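Local coordinates for periplasmic oligopeptide-binding protein (Burkholderia pseudomallei, PDB 3ZS6), which probably binds oligopeptides in the periplasm and hands them to an ABC transporter for uptake, at residues Asp3-Val15 with Gln227-Ala239. Sequence-based numbering, arbitrary orientation.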
loop_
_atom_site.group_PDB
_atom_site.type_symbol
_atom_site.label_atom_id
_atom_site.label_comp_id
_atom_site.label_asym_id
_atom_site.label_seq_id
_atom_site.Cartn_x
_atom_site.Cartn_y
_atom_site.Cartn_z
ATOM N N ASP A 3 -5.095 3.537 33.615
ATOM C CA ASP A 3 -5.263 4.959 33.913
ATOM C C ASP A 3 -4.752 5.813 32.752
ATOM O O ASP A 3 -5.423 6.745 32.306
ATOM C CB ASP A 3 -4.519 5.348 35.195
ATOM C CG ASP A 3 -5.035 4.619 36.419
ATOM O OD1 ASP A 3 -6.245 4.302 36.464
ATOM O OD2 ASP A 3 -4.227 4.367 37.340
ATOM N N GLN A 4 -3.558 5.485 32.269
ATOM C CA GLN A 4 -2.935 6.227 31.180
ATOM C C GLN A 4 -3.196 5.573 29.821
ATOM O O GLN A 4 -3.246 4.352 29.709
ATOM C CB GLN A 4 -1.433 6.352 31.418
ATOM C CG GLN A 4 -0.707 7.087 30.312
ATOM O OE1 GLN A 4 0.336 5.287 29.125
ATOM N NE2 GLN A 4 1.679 6.817 30.093
ATOM N N GLN A 5 -3.367 6.401 28.794
ATOM C CA GLN A 5 -3.774 5.928 27.477
ATOM C C GLN A 5 -2.940 6.608 26.395
ATOM O O GLN A 5 -3.481 7.258 25.501
ATOM C CB GLN A 5 -5.272 6.197 27.258
ATOM C CG GLN A 5 -6.195 5.415 28.208
ATOM C CD GLN A 5 -6.222 3.915 27.906
ATOM O OE1 GLN A 5 -5.908 3.489 26.791
ATOM N NE2 GLN A 5 -6.597 3.111 28.901
ATOM N N ASP A 6 -1.618 6.485 26.510
ATOM C CA ASP A 6 -0.695 6.982 25.494
ATOM C C ASP A 6 -0.187 5.803 24.689
ATOM O O ASP A 6 0.233 4.794 25.253
ATOM C CB ASP A 6 0.516 7.679 26.125
ATOM C CG ASP A 6 0.148 8.945 26.876
ATOM O OD1 ASP A 6 -0.991 9.424 26.729
ATOM O OD2 ASP A 6 1.008 9.473 27.609
ATOM N N LEU A 7 -0.200 5.939 23.370
ATOM C CA LEU A 7 0.300 4.880 22.501
ATOM C C LEU A 7 1.426 5.407 21.628
ATOM O O LEU A 7 1.295 6.469 21.023
ATOM C CB LEU A 7 -0.825 4.348 21.620
ATOM C CG LEU A 7 -0.430 3.215 20.669
ATOM C CD1 LEU A 7 -0.174 1.934 21.458
ATOM C CD2 LEU A 7 -1.532 3.018 19.637
ATOM N N THR A 8 2.527 4.660 21.568
ATOM C CA THR A 8 3.659 5.008 20.716
ATOM C C THR A 8 3.881 3.900 19.688
ATOM O O THR A 8 4.133 2.744 20.056
ATOM C CB THR A 8 4.942 5.201 21.545
ATOM O OG1 THR A 8 4.747 6.264 22.480
ATOM C CG2 THR A 8 6.135 5.538 20.646
ATOM N N ARG A 9 3.776 4.258 18.408
ATOM C CA ARG A 9 3.883 3.294 17.311
ATOM C C ARG A 9 5.094 3.620 16.440
ATOM O O ARG A 9 5.340 4.786 16.132
ATOM C CB ARG A 9 2.618 3.332 16.433
ATOM C CG ARG A 9 1.299 3.183 17.207
ATOM C CD ARG A 9 0.083 3.479 16.302
ATOM N NE ARG A 9 -0.017 2.545 15.178
ATOM C CZ ARG A 9 -1.162 2.134 14.637
ATOM N NH1 ARG A 9 -2.322 2.584 15.112
ATOM N NH2 ARG A 9 -1.147 1.265 13.622
ATOM N N GLN A 10 5.834 2.594 16.030
ATOM C CA GLN A 10 7.003 2.799 15.169
ATOM C C GLN A 10 6.621 2.611 13.705
ATOM O O GLN A 10 5.967 1.624 13.347
ATOM C CB GLN A 10 8.144 1.843 15.541
ATOM C CG GLN A 10 9.374 1.921 14.597
ATOM C CD GLN A 10 9.621 0.636 13.794
ATOM O OE1 GLN A 10 9.315 -0.470 14.243
ATOM N NE2 GLN A 10 10.207 0.787 12.611
ATOM N N VAL A 11 7.008 3.567 12.863
ATOM C CA VAL A 11 6.825 3.427 11.413
ATOM C C VAL A 11 8.183 3.333 10.693
ATOM O O VAL A 11 9.193 3.823 11.200
ATOM C CB VAL A 11 5.939 4.548 10.830
ATOM C CG1 VAL A 11 4.477 4.376 11.298
ATOM C CG2 VAL A 11 6.476 5.919 11.220
ATOM N N PRO A 12 8.211 2.686 9.513
ATOM C CA PRO A 12 9.486 2.325 8.867
ATOM C C PRO A 12 10.235 3.498 8.224
ATOM O O PRO A 12 11.394 3.338 7.846
ATOM C CB PRO A 12 9.061 1.312 7.794
ATOM C CG PRO A 12 7.634 1.717 7.457
ATOM C CD PRO A 12 7.043 2.158 8.781
ATOM N N ALA A 13 9.594 4.657 8.108
ATOM C CA ALA A 13 10.225 5.808 7.463
ATOM C C ALA A 13 9.419 7.083 7.715
ATOM O O ALA A 13 8.281 7.015 8.188
ATOM C CB ALA A 13 10.362 5.560 5.962
ATOM N N GLU A 14 10.013 8.237 7.412
ATOM C CA GLU A 14 9.296 9.514 7.471
ATOM C C GLU A 14 8.157 9.501 6.459
ATOM O O GLU A 14 8.353 9.113 5.300
ATOM C CB GLU A 14 10.244 10.678 7.172
ATOM C CG GLU A 14 9.555 12.041 6.971
ATOM C CD GLU A 14 8.919 12.586 8.247
ATOM O OE1 GLU A 14 9.180 12.039 9.345
ATOM O OE2 GLU A 14 8.147 13.560 8.146
ATOM N N VAL A 15 6.972 9.920 6.897
ATOM C CA VAL A 15 5.778 9.926 6.042
ATOM C C VAL A 15 5.955 10.909 4.886
ATOM O O VAL A 15 6.537 11.980 5.072
ATOM C CB VAL A 15 4.508 10.298 6.859
ATOM C CG1 VAL A 15 4.516 11.795 7.251
ATOM C CG2 VAL A 15 3.243 9.934 6.089
ATOM N N GLN A 227 11.954 -3.071 23.700
ATOM C CA GLN A 227 12.429 -3.746 24.903
ATOM C C GLN A 227 12.567 -2.771 26.079
ATOM O O GLN A 227 12.278 -3.125 27.219
ATOM C CB GLN A 227 13.756 -4.457 24.619
ATOM C CG GLN A 227 14.276 -5.334 25.744
ATOM C CD GLN A 227 15.496 -6.153 25.327
ATOM O OE1 GLN A 227 15.904 -6.140 24.161
ATOM N NE2 GLN A 227 16.082 -6.871 26.283
ATOM N N ALA A 228 12.984 -1.539 25.796
ATOM C CA ALA A 228 13.157 -0.529 26.842
ATOM C C ALA A 228 11.837 0.127 27.223
ATOM O O ALA A 228 11.784 0.946 28.134
ATOM C CB ALA A 228 14.158 0.526 26.401
ATOM N N GLY A 229 10.768 -0.214 26.515
ATOM C CA GLY A 229 9.472 0.374 26.802
ATOM C C GLY A 229 9.265 1.759 26.208
ATOM O O GLY A 229 8.382 2.495 26.641
ATOM N N GLN A 230 10.081 2.122 25.223
ATOM C CA GLN A 230 9.923 3.395 24.519
ATOM C C GLN A 230 8.865 3.311 23.406
ATOM O O GLN A 230 8.360 4.328 22.934
ATOM C CB GLN A 230 11.252 3.827 23.901
ATOM C CG GLN A 230 12.376 4.107 24.884
ATOM C CD GLN A 230 13.695 4.363 24.170
ATOM O OE1 GLN A 230 14.524 3.462 24.032
ATOM N NE2 GLN A 230 13.883 5.589 23.691
ATOM N N ILE A 231 8.553 2.092 22.980
ATOM C CA ILE A 231 7.599 1.852 21.902
ATOM C C ILE A 231 6.622 0.768 22.343
ATOM O O ILE A 231 7.020 -0.166 23.025
ATOM C CB ILE A 231 8.335 1.368 20.636
ATOM C CG1 ILE A 231 9.246 2.470 20.103
ATOM C CG2 ILE A 231 7.344 0.922 19.569
ATOM C CD1 ILE A 231 10.138 2.022 18.959
ATOM N N ASP A 232 5.353 0.876 21.961
ATOM C CA ASP A 232 4.377 -0.140 22.365
ATOM C C ASP A 232 4.007 -1.079 21.222
ATOM O O ASP A 232 3.358 -2.107 21.439
ATOM C CB ASP A 232 3.082 0.508 22.869
ATOM C CG ASP A 232 3.323 1.552 23.938
ATOM O OD1 ASP A 232 3.767 1.181 25.043
ATOM O OD2 ASP A 232 3.048 2.742 23.674
ATOM N N TYR A 233 4.420 -0.716 20.009
ATOM C CA TYR A 233 3.831 -1.256 18.789
ATOM C C TYR A 233 4.851 -1.050 17.672
ATOM O O TYR A 233 5.026 0.070 17.201
ATOM C CB TYR A 233 2.558 -0.446 18.504
ATOM C CG TYR A 233 1.624 -0.922 17.406
ATOM C CD1 TYR A 233 1.993 -0.856 16.065
ATOM C CD2 TYR A 233 0.342 -1.390 17.712
ATOM C CE1 TYR A 233 1.122 -1.263 15.054
ATOM C CE2 TYR A 233 -0.538 -1.799 16.711
ATOM C CZ TYR A 233 -0.139 -1.736 15.386
ATOM O OH TYR A 233 -0.997 -2.143 14.390
ATOM N N THR A 234 5.536 -2.117 17.258
ATOM C CA THR A 234 6.556 -1.985 16.221
ATOM C C THR A 234 5.957 -2.128 14.831
ATOM O O THR A 234 4.831 -2.587 14.668
ATOM C CB THR A 234 7.686 -3.045 16.351
ATOM O OG1 THR A 234 7.194 -4.335 15.954
ATOM C CG2 THR A 234 8.236 -3.105 17.777
ATOM N N TYR A 235 6.740 -1.768 13.824
ATOM C CA TYR A 235 6.324 -1.956 12.445
ATOM C C TYR A 235 6.392 -3.438 12.061
ATOM O O TYR A 235 5.431 -4.007 11.532
ATOM C CB TYR A 235 7.207 -1.125 11.518
ATOM C CG TYR A 235 7.029 -1.465 10.058
ATOM C CD1 TYR A 235 5.824 -1.211 9.411
ATOM C CD2 TYR A 235 8.067 -2.036 9.327
ATOM C CE1 TYR A 235 5.651 -1.521 8.071
ATOM C CE2 TYR A 235 7.910 -2.341 7.983
ATOM C CZ TYR A 235 6.703 -2.082 7.362
ATOM O OH TYR A 235 6.545 -2.393 6.033
ATOM N N SER A 236 7.524 -4.067 12.355
ATOM C CA SER A 236 7.741 -5.474 12.039
ATOM C C SER A 236 8.677 -6.104 13.073
ATOM O O SER A 236 8.698 -5.697 14.229
ATOM C CB SER A 236 8.332 -5.601 10.632
ATOM O OG SER A 236 8.603 -6.948 10.297
ATOM N N ILE A 237 9.452 -7.096 12.653
ATOM C CA ILE A 237 10.550 -7.609 13.473
ATOM C C ILE A 237 11.799 -7.744 12.598
ATOM O O ILE A 237 11.684 -7.850 11.382
ATOM C CB ILE A 237 10.221 -8.983 14.085
ATOM C CG1 ILE A 237 9.664 -9.927 13.018
ATOM C CG2 ILE A 237 9.221 -8.839 15.239
ATOM C CD1 ILE A 237 9.673 -11.378 13.447
ATOM N N PRO A 238 12.994 -7.745 13.210
ATOM C CA PRO A 238 14.219 -7.882 12.406
ATOM C C PRO A 238 14.266 -9.203 11.647
ATOM O O PRO A 238 13.840 -10.232 12.167
ATOM C CB PRO A 238 15.344 -7.855 13.451
ATOM C CG PRO A 238 14.733 -7.236 14.679
ATOM C CD PRO A 238 13.279 -7.621 14.650
ATOM N N ALA A 239 14.796 -9.174 10.432
ATOM C CA ALA A 239 15.010 -10.395 9.664
ATOM C C ALA A 239 15.884 -11.372 10.444
ATOM O O ALA A 239 16.836 -10.963 11.109
ATOM C CB ALA A 239 15.649 -10.070 8.318
HETATM O O HOH W 1 3.522 4.973 24.914
HETATM O O HOH W 2 10.033 -2.944 13.398
HETATM O O HOH W 3 3.872 -0.052 13.422
#
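Pro-12 sets its CB-CG-CD side over one face of the Tyr-235 ring, its CG 3.8 Å from the ring centroid and almost exactly on the normal, a CH-pi contact. An edge-to-face Trp-26 also meets this tyrosine. The Tyr-233 ring receives Arg-9 on one face, a cation-pi pair with CZ 4.3 Å from the ring centroid. The guanidinium is tilted 43° to the ring, and NE stands above the rim, while water 3 sits in plane at the ring edge. Bent at chi3 (62°), the arginine runs alongside the tyrosine toward its hydroxyl end, the guanidinium over the face near CE1 and CZ; NH1 and NH2 are held by Ser-499 OG and Arg-497 O.

Between the two aromatic contacts, Gln-10 N donates to Tyr-233 O (2.9 Å), nearly straight on to the oxygen. The Gln-10 side chain bends at chi2 and accepts from Tyr-235 N through OE1 (2.9 Å), the donor standing above the amide plane; water 2 links OE1 to Ser-236 N. Farther back, Asp-232 grips Thr-8 at both backbone polar atoms: Thr-8 N donates to the anti lone pair of OD2 (2.9 Å), and Asp-232 N to Thr-8 O (2.9 Å). Water 1 joins OD2 to Thr-8 OG1, and Tyr-484 OH takes OD1, so both carboxylate oxygens are engaged.

Strand 6-11 is an outermost strand of its mixed sheet, pairing in parallel with strand 210-215. In this family 5 solute-binding protein an irregular loop, not a regular further strand, borders its other edge, leaving helix 219-227 through a Schellman motif with Gly-229 at positive phi, while helix 26-35 packs against Arg-9, Val-11 and Pro-12.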